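Local structure of uncharacterized protein (Cricetid herpesvirus 2, 4ZKQ) at residues A34-P39 and R87-G92; V44-T49 and Q125-G130; Q50-I55 and L165-E170; K54-P59 and S76-C81. The protein binds chemokines as a decoy receptor made by a rodent gammaherpesvirus, probably diverting host chemokine signals during infection. All blocks are in the same frame, centred on the assembly; numbering follows the deposited sequence.

Contact 1 (A34-P39 and R87-G92)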
loop_
_atom_site.group_PDB
_atom_site.type_symbol
_atom_site.label_atom_id
_atom_site.label_comp_id
_atom_site.label_asym_id
_atom_site.label_seq_id
_atom_site.Cartn_x
_atom_site.Cartn_y
_atom_site.Cartn_z
ATOM N N ALA A 34 -17.907 5.116 -2.958
ATOM C CA ALA A 34 -18.261 4.404 -1.730
ATOM C C ALA A 34 -17.121 4.489 -0.728
ATOM O O ALA A 34 -15.957 4.572 -1.112
ATOM C CB ALA A 34 -18.611 2.948 -2.019
ATOM N N THR A 35 -17.468 4.478 0.555
ATOM C CA THR A 35 -16.492 4.605 1.632
ATOM C C THR A 35 -16.814 3.637 2.757
ATOM O O THR A 35 -17.933 3.135 2.855
ATOM C CB THR A 35 -16.467 6.029 2.218
ATOM O OG1 THR A 35 -17.744 6.318 2.794
ATOM C CG2 THR A 35 -16.150 7.060 1.145
ATOM N N ILE A 36 -15.820 3.373 3.597
ATOM C CA ILE A 36 -16.008 2.539 4.772
ATOM C C ILE A 36 -16.641 3.367 5.879
ATOM O O ILE A 36 -16.146 4.437 6.213
ATOM C CB ILE A 36 -14.677 1.950 5.268
ATOM C CG1 ILE A 36 -14.087 1.021 4.206
ATOM C CG2 ILE A 36 -14.877 1.190 6.570
ATOM C CD1 ILE A 36 -12.707 0.485 4.546
ATOM N N SER A 37 -17.736 2.862 6.436
ATOM C CA SER A 37 -18.425 3.522 7.536
ATOM C C SER A 37 -18.020 2.891 8.869
ATOM O O SER A 37 -17.996 1.667 8.996
ATOM C CB SER A 37 -19.944 3.436 7.330
ATOM O OG SER A 37 -20.653 3.743 8.515
ATOM N N LEU A 38 -17.678 3.722 9.851
ATOM C CA LEU A 38 -17.418 3.230 11.209
ATOM C C LEU A 38 -18.569 3.585 12.146
ATOM O O LEU A 38 -19.145 4.667 12.039
ATOM C CB LEU A 38 -16.114 3.805 11.758
ATOM C CG LEU A 38 -14.842 3.563 10.953
ATOM C CD1 LEU A 38 -13.635 4.126 11.692
ATOM C CD2 LEU A 38 -14.672 2.083 10.695
ATOM N N PRO A 39 -18.902 2.682 13.080
ATOM C CA PRO A 39 -18.214 1.405 13.265
ATOM C C PRO A 39 -18.562 0.412 12.162
ATOM O O PRO A 39 -19.614 0.527 11.531
ATOM C CB PRO A 39 -18.734 0.921 14.623
ATOM C CG PRO A 39 -20.107 1.509 14.709
ATOM C CD PRO A 39 -20.007 2.857 14.041
ATOM N N ARG A 87 -5.374 7.046 4.904
ATOM C CA ARG A 87 -6.100 6.517 6.050
ATOM C C ARG A 87 -6.298 5.024 5.875
ATOM O O ARG A 87 -6.764 4.573 4.830
ATOM C CB ARG A 87 -7.447 7.226 6.211
ATOM C CG ARG A 87 -7.290 8.735 6.386
ATOM C CD ARG A 87 -8.599 9.447 6.690
ATOM N NE ARG A 87 -8.391 10.890 6.804
ATOM C CZ ARG A 87 -7.966 11.505 7.903
ATOM N NH1 ARG A 87 -7.707 10.810 9.005
ATOM N NH2 ARG A 87 -7.799 12.823 7.903
ATOM N N ALA A 88 -5.917 4.263 6.892
ATOM C CA ALA A 88 -6.058 2.816 6.857
ATOM C C ALA A 88 -7.110 2.356 7.850
ATOM O O ALA A 88 -7.214 2.898 8.947
ATOM C CB ALA A 88 -4.729 2.144 7.153
ATOM N N VAL A 89 -7.896 1.366 7.451
ATOM C CA VAL A 89 -8.735 0.636 8.382
ATOM C C VAL A 89 -8.339 -0.834 8.370
ATOM O O VAL A 89 -8.376 -1.501 7.328
ATOM C CB VAL A 89 -10.237 0.771 8.057
ATOM C CG1 VAL A 89 -11.071 0.003 9.070
ATOM C CG2 VAL A 89 -10.654 2.243 8.046
ATOM N N LEU A 90 -7.938 -1.306 9.545
ATOM C CA LEU A 90 -7.693 -2.717 9.815
ATOM C C LEU A 90 -8.989 -3.380 10.265
ATOM O O LEU A 90 -9.646 -2.895 11.179
ATOM C CB LEU A 90 -6.608 -2.860 10.893
ATOM C CG LEU A 90 -6.422 -4.230 11.555
ATOM C CD1 LEU A 90 -5.786 -5.213 10.588
ATOM C CD2 LEU A 90 -5.587 -4.114 12.833
ATOM N N VAL A 91 -9.365 -4.475 9.616
ATOM C CA VAL A 91 -10.538 -5.248 10.018
ATOM C C VAL A 91 -10.176 -6.720 10.093
ATOM O O VAL A 91 -9.805 -7.323 9.087
ATOM C CB VAL A 91 -11.705 -5.072 9.040
ATOM C CG1 VAL A 91 -12.945 -5.818 9.534
ATOM C CG2 VAL A 91 -11.994 -3.609 8.830
ATOM N N GLY A 92 -10.283 -7.295 11.286
ATOM C CA GLY A 92 -9.883 -8.672 11.505
ATOM C C GLY A 92 -11.034 -9.533 11.956
ATOM O O GLY A 92 -11.966 -9.056 12.606
#

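Contact 2 (V44-T49 and Q125-G130)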
loop_
_atom_site.group_PDB
_atom_site.type_symbol
_atom_site.label_atom_id
_atom_site.label_comp_id
_atom_site.label_asym_id
_atom_site.label_seq_id
_atom_site.Cartn_x
_atom_site.Cartn_y
_atom_site.Cartn_z
ATOM N N VAL A 44 -16.206 -8.602 5.916
ATOM C CA VAL A 44 -14.981 -8.279 5.189
ATOM C C VAL A 44 -15.168 -8.279 3.670
ATOM O O VAL A 44 -14.707 -7.371 2.981
ATOM C CB VAL A 44 -13.862 -9.279 5.560
ATOM C CG1 VAL A 44 -12.679 -9.185 4.611
ATOM C CG2 VAL A 44 -13.410 -9.056 6.995
ATOM N N GLU A 45 -15.838 -9.301 3.143
ATOM C CA GLU A 45 -15.924 -9.458 1.700
ATOM C C GLU A 45 -16.781 -8.353 1.083
ATOM O O GLU A 45 -16.544 -7.940 -0.053
ATOM C CB GLU A 45 -16.478 -10.845 1.336
ATOM C CG GLU A 45 -17.867 -11.133 1.883
ATOM C CD GLU A 45 -18.249 -12.603 1.780
ATOM O OE1 GLU A 45 -17.374 -13.430 1.449
ATOM O OE2 GLU A 45 -19.427 -12.928 2.031
ATOM N N ASP A 46 -17.760 -7.860 1.838
ATOM C CA ASP A 46 -18.598 -6.767 1.370
ATOM C C ASP A 46 -17.837 -5.452 1.418
ATOM O O ASP A 46 -17.996 -4.613 0.537
ATOM C CB ASP A 46 -19.878 -6.643 2.199
ATOM C CG ASP A 46 -20.908 -7.715 1.867
ATOM O OD1 ASP A 46 -20.684 -8.516 0.934
ATOM O OD2 ASP A 46 -21.957 -7.742 2.540
ATOM N N ILE A 47 -17.037 -5.259 2.464
ATOM C CA ILE A 47 -16.153 -4.099 2.527
ATOM C C ILE A 47 -15.274 -4.074 1.284
ATOM O O ILE A 47 -15.111 -3.034 0.646
ATOM C CB ILE A 47 -15.250 -4.113 3.777
ATOM C CG1 ILE A 47 -16.090 -4.012 5.051
ATOM C CG2 ILE A 47 -14.231 -2.965 3.722
ATOM C CD1 ILE A 47 -15.305 -4.265 6.332
ATOM N N ILE A 48 -14.692 -5.221 0.949
ATOM C CA ILE A 48 -13.809 -5.287 -0.206
ATOM C C ILE A 48 -14.589 -4.973 -1.490
ATOM O O ILE A 48 -14.171 -4.143 -2.306
ATOM C CB ILE A 48 -13.140 -6.669 -0.321
ATOM C CG1 ILE A 48 -12.190 -6.871 0.865
ATOM C CG2 ILE A 48 -12.382 -6.793 -1.649
ATOM C CD1 ILE A 48 -11.732 -8.282 1.049
ATOM N N THR A 49 -15.728 -5.638 -1.655
ATOM C CA THR A 49 -16.596 -5.411 -2.813
ATOM C C THR A 49 -16.928 -3.941 -3.011
ATOM O O THR A 49 -16.931 -3.439 -4.133
ATOM C CB THR A 49 -17.918 -6.192 -2.670
ATOM O OG1 THR A 49 -17.651 -7.583 -2.843
ATOM C CG2 THR A 49 -18.961 -5.742 -3.706
ATOM N N GLN A 125 -23.663 -9.618 10.360
ATOM C CA GLN A 125 -24.246 -10.757 9.662
ATOM C C GLN A 125 -23.715 -10.836 8.242
ATOM O O GLN A 125 -23.789 -9.861 7.498
ATOM C CB GLN A 125 -25.769 -10.654 9.630
ATOM C CG GLN A 125 -26.429 -11.811 8.896
ATOM C CD GLN A 125 -27.900 -11.955 9.224
ATOM O OE1 GLN A 125 -28.649 -10.978 9.222
ATOM N NE2 GLN A 125 -28.319 -13.179 9.524
ATOM N N GLN A 126 -23.193 -12.000 7.868
ATOM C CA GLN A 126 -22.653 -12.201 6.527
ATOM C C GLN A 126 -23.780 -12.617 5.577
ATOM O O GLN A 126 -24.250 -13.749 5.649
ATOM C CB GLN A 126 -21.542 -13.258 6.546
ATOM C CG GLN A 126 -20.750 -13.334 5.253
ATOM C CD GLN A 126 -19.539 -14.239 5.361
ATOM O OE1 GLN A 126 -18.410 -13.820 5.104
ATOM N NE2 GLN A 126 -19.768 -15.488 5.739
ATOM N N PRO A 127 -24.221 -11.704 4.686
ATOM C CA PRO A 127 -25.401 -12.007 3.864
ATOM C C PRO A 127 -25.241 -13.227 2.958
ATOM O O PRO A 127 -26.247 -13.825 2.570
ATOM C CB PRO A 127 -25.575 -10.738 3.015
ATOM C CG PRO A 127 -24.826 -9.677 3.731
ATOM C CD PRO A 127 -23.669 -10.377 4.363
ATOM N N SER A 128 -24.004 -13.587 2.624
ATOM C CA SER A 128 -23.756 -14.705 1.717
ATOM C C SER A 128 -24.295 -16.011 2.298
ATOM O O SER A 128 -25.172 -16.640 1.707
ATOM C CB SER A 128 -22.260 -14.839 1.415
ATOM O OG SER A 128 -21.535 -15.261 2.559
ATOM N N ASP A 129 -23.773 -16.405 3.456
ATOM C CA ASP A 129 -24.199 -17.636 4.122
ATOM C C ASP A 129 -25.062 -17.359 5.357
ATOM O O ASP A 129 -25.474 -18.287 6.053
ATOM C CB ASP A 129 -22.979 -18.478 4.511
ATOM C CG ASP A 129 -21.925 -17.681 5.264
ATOM O OD1 ASP A 129 -22.268 -16.642 5.867
ATOM O OD2 ASP A 129 -20.745 -18.096 5.253
ATOM N N GLY A 130 -25.326 -16.083 5.628
ATOM C CA GLY A 130 -26.201 -15.693 6.723
ATOM C C GLY A 130 -25.566 -15.782 8.101
ATOM O O GLY A 130 -26.169 -15.370 9.095
HETATM O O HOH W 1 -16.372 -11.853 4.472
#

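Contact 3 (Q50-I55 and L165-E170)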
loop_
_atom_site.group_PDB
_atom_site.type_symbol
_atom_site.label_atom_id
_atom_site.label_comp_id
_atom_site.label_asym_id
_atom_site.label_seq_id
_atom_site.Cartn_x
_atom_site.Cartn_y
_atom_site.Cartn_z
ATOM N N GLN A 50 -17.214 -3.247 -1.920
ATOM C CA GLN A 50 -17.703 -1.883 -2.037
ATOM C C GLN A 50 -16.610 -0.813 -2.126
ATOM O O GLN A 50 -16.842 0.218 -2.749
ATOM C CB GLN A 50 -18.619 -1.561 -0.859
ATOM C CG GLN A 50 -19.920 -2.361 -0.874
ATOM C CD GLN A 50 -20.822 -2.031 0.304
ATOM O OE1 GLN A 50 -20.674 -0.991 0.944
ATOM N NE2 GLN A 50 -21.753 -2.930 0.605
ATOM N N THR A 51 -15.439 -1.038 -1.522
ATOM C CA THR A 51 -14.475 0.061 -1.328
ATOM C C THR A 51 -13.039 -0.191 -1.804
ATOM O O THR A 51 -12.220 0.728 -1.779
ATOM C CB THR A 51 -14.410 0.463 0.167
ATOM O OG1 THR A 51 -13.824 -0.593 0.941
ATOM C CG2 THR A 51 -15.815 0.771 0.694
ATOM N N CYS A 52 -12.732 -1.408 -2.247
ATOM C CA CYS A 52 -11.390 -1.726 -2.736
ATOM C C CYS A 52 -11.280 -1.638 -4.254
ATOM O O CYS A 52 -12.159 -2.103 -4.969
ATOM C CB CYS A 52 -10.989 -3.130 -2.277
ATOM S SG CYS A 52 -10.725 -3.286 -0.480
ATOM N N ASP A 53 -10.177 -1.062 -4.734
ATOM C CA ASP A 53 -9.898 -0.976 -6.167
ATOM C C ASP A 53 -8.833 -1.989 -6.558
ATOM O O ASP A 53 -8.677 -2.329 -7.728
ATOM C CB ASP A 53 -9.467 0.448 -6.535
ATOM C CG ASP A 53 -10.549 1.468 -6.238
ATOM O OD1 ASP A 53 -11.608 1.390 -6.895
ATOM O OD2 ASP A 53 -10.361 2.323 -5.339
ATOM N N LYS A 54 -8.135 -2.501 -5.553
ATOM C CA LYS A 54 -7.077 -3.464 -5.759
ATOM C C LYS A 54 -6.913 -4.259 -4.473
ATOM O O LYS A 54 -7.133 -3.722 -3.388
ATOM C CB LYS A 54 -5.787 -2.736 -6.148
ATOM C CG LYS A 54 -4.502 -3.471 -5.849
ATOM C CD LYS A 54 -3.300 -2.675 -6.351
ATOM C CE LYS A 54 -2.033 -3.115 -5.664
ATOM N NZ LYS A 54 -0.821 -2.576 -6.326
ATOM N N ILE A 55 -6.537 -5.531 -4.583
ATOM C CA ILE A 55 -6.311 -6.333 -3.391
ATOM C C ILE A 55 -5.109 -7.268 -3.546
ATOM O O ILE A 55 -4.910 -7.890 -4.585
ATOM C CB ILE A 55 -7.569 -7.136 -3.023
ATOM C CG1 ILE A 55 -7.394 -7.793 -1.648
ATOM C CG2 ILE A 55 -7.908 -8.157 -4.105
ATOM C CD1 ILE A 55 -8.696 -8.267 -1.048
ATOM N N LEU A 165 -7.966 -7.871 7.147
ATOM C CA LEU A 165 -8.055 -6.944 6.034
ATOM C C LEU A 165 -7.445 -5.613 6.416
ATOM O O LEU A 165 -7.731 -5.090 7.492
ATOM C CB LEU A 165 -9.521 -6.740 5.631
ATOM C CG LEU A 165 -9.817 -5.601 4.650
ATOM C CD1 LEU A 165 -9.260 -5.914 3.268
ATOM C CD2 LEU A 165 -11.313 -5.317 4.593
ATOM N N ILE A 166 -6.613 -5.068 5.535
ATOM C CA ILE A 166 -6.228 -3.672 5.626
ATOM C C ILE A 166 -6.728 -2.959 4.380
ATOM O O ILE A 166 -6.425 -3.346 3.254
ATOM C CB ILE A 166 -4.715 -3.494 5.779
ATOM C CG1 ILE A 166 -4.266 -4.081 7.125
ATOM C CG2 ILE A 166 -4.338 -2.013 5.690
ATOM C CD1 ILE A 166 -2.788 -4.167 7.298
ATOM N N HIS A 167 -7.533 -1.934 4.612
ATOM C CA HIS A 167 -7.978 -1.042 3.566
ATOM C C HIS A 167 -7.172 0.228 3.720
ATOM O O HIS A 167 -7.253 0.873 4.760
ATOM C CB HIS A 167 -9.479 -0.753 3.679
ATOM C CG HIS A 167 -9.993 0.150 2.614
ATOM N ND1 HIS A 167 -9.757 1.516 2.616
ATOM C CD2 HIS A 167 -10.705 -0.100 1.493
ATOM C CE1 HIS A 167 -10.311 2.055 1.548
ATOM N NE2 HIS A 167 -10.896 1.096 0.848
ATOM N N PHE A 168 -6.364 0.558 2.718
ATOM C CA PHE A 168 -5.600 1.804 2.713
ATOM C C PHE A 168 -6.171 2.763 1.675
ATOM O O PHE A 168 -6.094 2.511 0.466
ATOM C CB PHE A 168 -4.122 1.524 2.427
ATOM C CG PHE A 168 -3.223 2.725 2.594
ATOM C CD1 PHE A 168 -2.809 3.130 3.852
ATOM C CD2 PHE A 168 -2.776 3.429 1.494
ATOM C CE1 PHE A 168 -1.976 4.234 4.005
ATOM C CE2 PHE A 168 -1.946 4.529 1.642
ATOM C CZ PHE A 168 -1.548 4.931 2.897
ATOM N N LYS A 169 -6.776 3.844 2.148
ATOM C CA LYS A 169 -7.300 4.865 1.250
ATOM C C LYS A 169 -6.192 5.852 0.944
ATOM O O LYS A 169 -5.787 6.640 1.801
ATOM C CB LYS A 169 -8.512 5.583 1.842
ATOM C CG LYS A 169 -9.196 6.462 0.807
ATOM C CD LYS A 169 -10.508 7.041 1.289
ATOM C CE LYS A 169 -11.334 7.532 0.105
ATOM N NZ LYS A 169 -12.640 8.109 0.525
ATOM N N GLU A 170 -5.678 5.772 -0.278
ATOM C CA GLU A 170 -4.600 6.639 -0.717
ATOM C C GLU A 170 -5.062 8.074 -0.859
ATOM O O GLU A 170 -6.261 8.371 -0.900
ATOM C CB GLU A 170 -4.028 6.156 -2.055
ATOM C CG GLU A 170 -3.377 4.794 -1.978
ATOM C CD GLU A 170 -2.650 4.407 -3.254
ATOM O OE1 GLU A 170 -2.943 4.996 -4.310
ATOM O OE2 GLU A 170 -1.786 3.507 -3.197
#

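Contact 4 (K54-P59 and S76-C81)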
loop_
_atom_site.group_PDB
_atom_site.type_symbol
_atom_site.label_atom_id
_atom_site.label_comp_id
_atom_site.label_asym_id
_atom_site.label_seq_id
_atom_site.Cartn_x
_atom_site.Cartn_y
_atom_site.Cartn_z
ATOM N N LYS A 54 -8.135 -2.501 -5.553
ATOM C CA LYS A 54 -7.077 -3.464 -5.759
ATOM C C LYS A 54 -6.913 -4.259 -4.473
ATOM O O LYS A 54 -7.133 -3.722 -3.388
ATOM C CB LYS A 54 -5.787 -2.736 -6.148
ATOM C CG LYS A 54 -4.502 -3.471 -5.849
ATOM C CD LYS A 54 -3.300 -2.675 -6.351
ATOM C CE LYS A 54 -2.033 -3.115 -5.664
ATOM N NZ LYS A 54 -0.821 -2.576 -6.326
ATOM N N ILE A 55 -6.537 -5.531 -4.583
ATOM C CA ILE A 55 -6.311 -6.333 -3.391
ATOM C C ILE A 55 -5.109 -7.268 -3.546
ATOM O O ILE A 55 -4.910 -7.890 -4.585
ATOM C CB ILE A 55 -7.569 -7.136 -3.023
ATOM C CG1 ILE A 55 -7.394 -7.793 -1.648
ATOM C CG2 ILE A 55 -7.908 -8.157 -4.105
ATOM C CD1 ILE A 55 -8.696 -8.267 -1.048
ATOM N N THR A 56 -4.303 -7.321 -2.492
ATOM C CA THR A 56 -3.134 -8.183 -2.424
ATOM C C THR A 56 -3.435 -9.281 -1.420
ATOM O O THR A 56 -3.964 -9.005 -0.349
ATOM C CB THR A 56 -1.878 -7.402 -2.001
ATOM O OG1 THR A 56 -1.494 -6.503 -3.053
ATOM C CG2 THR A 56 -0.695 -8.342 -1.689
ATOM N N TYR A 57 -3.132 -10.524 -1.786
ATOM C CA TYR A 57 -3.356 -11.667 -0.910
ATOM C C TYR A 57 -2.039 -12.117 -0.277
ATOM O O TYR A 57 -0.998 -12.125 -0.935
ATOM C CB TYR A 57 -3.975 -12.832 -1.686
ATOM C CG TYR A 57 -5.203 -12.475 -2.474
ATOM C CD1 TYR A 57 -6.457 -12.460 -1.874
ATOM C CD2 TYR A 57 -5.118 -12.162 -3.826
ATOM C CE1 TYR A 57 -7.590 -12.136 -2.599
ATOM C CE2 TYR A 57 -6.244 -11.835 -4.554
ATOM C CZ TYR A 57 -7.477 -11.825 -3.936
ATOM O OH TYR A 57 -8.607 -11.509 -4.660
ATOM N N GLY A 58 -2.080 -12.481 0.998
ATOM C CA GLY A 58 -0.887 -12.972 1.670
ATOM C C GLY A 58 -1.184 -13.766 2.927
ATOM O O GLY A 58 -2.338 -13.936 3.308
ATOM N N PRO A 59 -0.129 -14.281 3.574
ATOM C CA PRO A 59 -0.248 -15.088 4.785
ATOM C C PRO A 59 -0.209 -14.245 6.054
ATOM O O PRO A 59 0.657 -13.381 6.175
ATOM C CB PRO A 59 0.987 -15.993 4.707
ATOM C CG PRO A 59 2.021 -15.107 4.090
ATOM C CD PRO A 59 1.270 -14.186 3.126
ATOM N N SER A 76 0.505 -0.610 3.214
ATOM C CA SER A 76 0.492 -0.901 1.779
ATOM C C SER A 76 1.694 -1.782 1.414
ATOM O O SER A 76 2.822 -1.425 1.738
ATOM C CB SER A 76 0.522 0.405 0.975
ATOM O OG SER A 76 0.562 0.149 -0.419
ATOM N N THR A 77 1.484 -2.922 0.751
ATOM C CA THR A 77 2.633 -3.754 0.382
ATOM C C THR A 77 3.437 -3.149 -0.764
ATOM O O THR A 77 4.642 -3.367 -0.865
ATOM C CB THR A 77 2.231 -5.202 -0.010
ATOM O OG1 THR A 77 1.172 -5.180 -0.980
ATOM C CG2 THR A 77 1.840 -5.991 1.242
ATOM N N ASP A 78 2.787 -2.365 -1.613
ATOM C CA ASP A 78 3.472 -1.871 -2.798
ATOM C C ASP A 78 3.950 -0.432 -2.649
ATOM O O ASP A 78 3.440 0.341 -1.835
ATOM C CB ASP A 78 2.563 -1.994 -4.014
ATOM C CG ASP A 78 2.012 -3.397 -4.180
ATOM O OD1 ASP A 78 2.816 -4.348 -4.275
ATOM O OD2 ASP A 78 0.780 -3.543 -4.202
ATOM N N ILE A 79 4.944 -0.089 -3.456
ATOM C CA ILE A 79 5.441 1.267 -3.513
ATOM C C ILE A 79 4.641 2.002 -4.571
ATOM O O ILE A 79 4.614 1.590 -5.740
ATOM C CB ILE A 79 6.951 1.310 -3.847
ATOM C CG1 ILE A 79 7.762 0.631 -2.739
ATOM C CG2 ILE A 79 7.431 2.744 -4.070
ATOM C CD1 ILE A 79 9.257 0.635 -2.984
ATOM N N THR A 80 3.945 3.056 -4.156
ATOM C CA THR A 80 3.419 4.006 -5.133
ATOM C C THR A 80 3.923 5.388 -4.759
ATOM O O THR A 80 4.691 5.989 -5.499
ATOM C CB THR A 80 1.881 4.006 -5.214
ATOM O OG1 THR A 80 1.418 2.719 -5.639
ATOM C CG2 THR A 80 1.410 5.050 -6.231
ATOM N N CYS A 81 3.476 5.882 -3.611
ATOM C CA CYS A 81 3.897 7.178 -3.089
ATOM C C CYS A 81 4.315 7.050 -1.621
ATOM O O CYS A 81 3.489 7.204 -0.727
ATOM C CB CYS A 81 2.774 8.205 -3.212
ATOM S SG CYS A 81 3.275 9.852 -2.651
#

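Contact 1 (A34-P39 and R87-G92)
Ile36 comes down end-on over Val89, while Leu38 reaches the same valine from further along the loop with one methyl. Val89 points at the loop and offers CB and CG2 to Ile36, CG1 to Leu38. Ile36 also points toward the strand, and its outer branch is stretched out (chi2 175°), which makes CD1 the atom that lands; it lies 4.3 Å from Val89 CB and 4.4 Å from Val89 CG2. Leu38 leaves the backbone at an angle to the strand, yet its end turns back toward it. CD1 of Leu38 continues the line of the chain and CD2 is the branch folded inward, ending 4.5 Å from Val89 CG1. The two loop residues also meet each other, Leu38 CD2 standing 4.2 Å from Ile36 CG2. Strand 85-94 is an inner strand of the mixed sheet in the N-terminal part of the chain, between strands 161-169 and 132-143, and the segment 34-39 belongs to the connection that runs over one face of this sheet from edge strand 23-26 to helix 44-51. The contact is wholly apolar, with no hydrogen bond between the segments. Ile36 spreads further, onto His167 of the neighbouring strand and onto Ile47 and Thr51 of the helix, whereas Leu38 extends the other way over Phe137 and Lys139. The peptide between Leu38 and Pro39 is cis, and Pro39 also rests against Phe137.

Contact 2 (V44-T49 and Q125-G130)
Glu45, in the first turn of helix 44-51, reaches out to Gln126 in the loop of the beta-hairpin formed by strands 117-125 and 132-143. Its chain runs straight beyond CG, with chi2 at -167°, and meets the glutamine side chain at about a right angle, although the carboxylate and amide planes are only 24° apart. Glu45 OE2 and Gln126 OE1 approach to 3.4 Å, but both are acceptors and no bond joins them. A water does the linking: it accepts from Glu45 N, an amide at the start of the helix, and donates to Gln126 OE1 over 2.9 Å. On the loop side Ser128 OG lies 3.2 Å from Glu45 OE2, a possible hydrogen bond that remains unsettled, in a poorly ordered part of the turn. Asp46 and Pro127 approach from opposite directions, Asp46 OD2 lying 3.6 Å from Pro127 CD, with CG at a similar distance. Pro127 also leans on Pro43, just before the helix. All this lies at the surface. The glutamine amide is held from its other end by Asp129, itself poorly ordered: Gln126 NE2 donates to Asp129 OD1 (2.8 Å, 162°) on its syn side, tilted out of the carboxylate plane.

Contact 3 (Q50-I55 and L165-E170)
Thr51, the last residue of helix 44-51, offers its carbonyl oxygen as acceptor to the ring of His167 on strand 161-169. His167 NE2 donates to Thr51 O over 3.0 Å with an N-H...O angle of 158°. The oxygen lies almost in the imidazole plane, yet the nitrogen stands well above the carbonyl plane, 65° out of it, so the ring edge comes over the peptide. The ring gets there because His167 CG is anti to the backbone N (chi1 -179°), which sends it off the sheet toward the helix end. Thr51 OG1 sits 3.2 Å from His167 CD2, but its own hydrogen-bond partner is Ile47 O, one turn back. Cys52, where the chain leaves helical geometry, brings SG obliquely to the ring, 3.7 Å from His167 CD2. That sulfur is tied in a disulfide to Cys177, which touches His167 as well. Asp53 is engaged by Arg29 and by the backbone N of Gly175, and from Lys54 onward the chain is a strand of the same sheet as His167. Leu165, two residues before the histidine, lies under Val44, Ile47 and Ile48. The whole is a buried helix-to-strand junction: a helix packed on one face of a mixed beta-sheet, its final carbonyl met by a side chain from an inner strand and its exit held by a disulfide to strand 175-181, between strands 54-59 and 161-169.

Contact 4 (K54-P59 and S76-C81)
Lys54 reaches from strand 54-59, an inner strand of the mixed N-terminal sheet, to Asp78 in the loop between strands 68-74 and 85-94. Its CB already points at the loop, and the chain stays extended all the way, chi1 156° and chi4 168°, with CG and CD carrying it toward the loop; the side chain also touches Leu309 of strand 308-315. CE is the first atom to touch Asp78, 3.2 Å from Asp78 OD2. At the tip, Lys54 NZ makes a salt bridge to Asp78 OD2 at 2.8 Å, coming from above the carboxylate plane, 51° out of it. The ammonium is shared: its strongest partner is Glu384, with Gln24 as a weak extra acceptor. The aspartate is shared too, since OD1 pairs with Lys215. Lys215 and Glu384 belong to the ten-stranded sheet of the C-terminal part, so these charges, which probably balance one another, join the strand, the loop and that second sheet. Two residues on, Thr56 crosses Thr77 at a slant. Thr56 OG1 is hydrogen-bonded to Lys215 NZ, while its methyl CG2 lies 3.7 Å from Thr77 OG1.

From the N terminus, the connection after strand 23-26 first meets strand 85-94, and contact 1 closes a loop with 47 residues between its segments. Helix 44-51 follows inside that loop but touches the turn of the hairpin beyond it, so contact 2 crosses contact 1; contact 3, starting at the helix end and reaching strand 161-169, crosses both. Contact 4 lies nested within the loops of contacts 1 and 2, starting from the same residues, Lys54 and Ile55, that end the first segment of contact 3. Contacts 1, 2 and 3 gather the connection and helix on one face of the N-terminal sheet, the turn of its outer hairpin reaching the helix, while contact 4 turns toward the second large sheet.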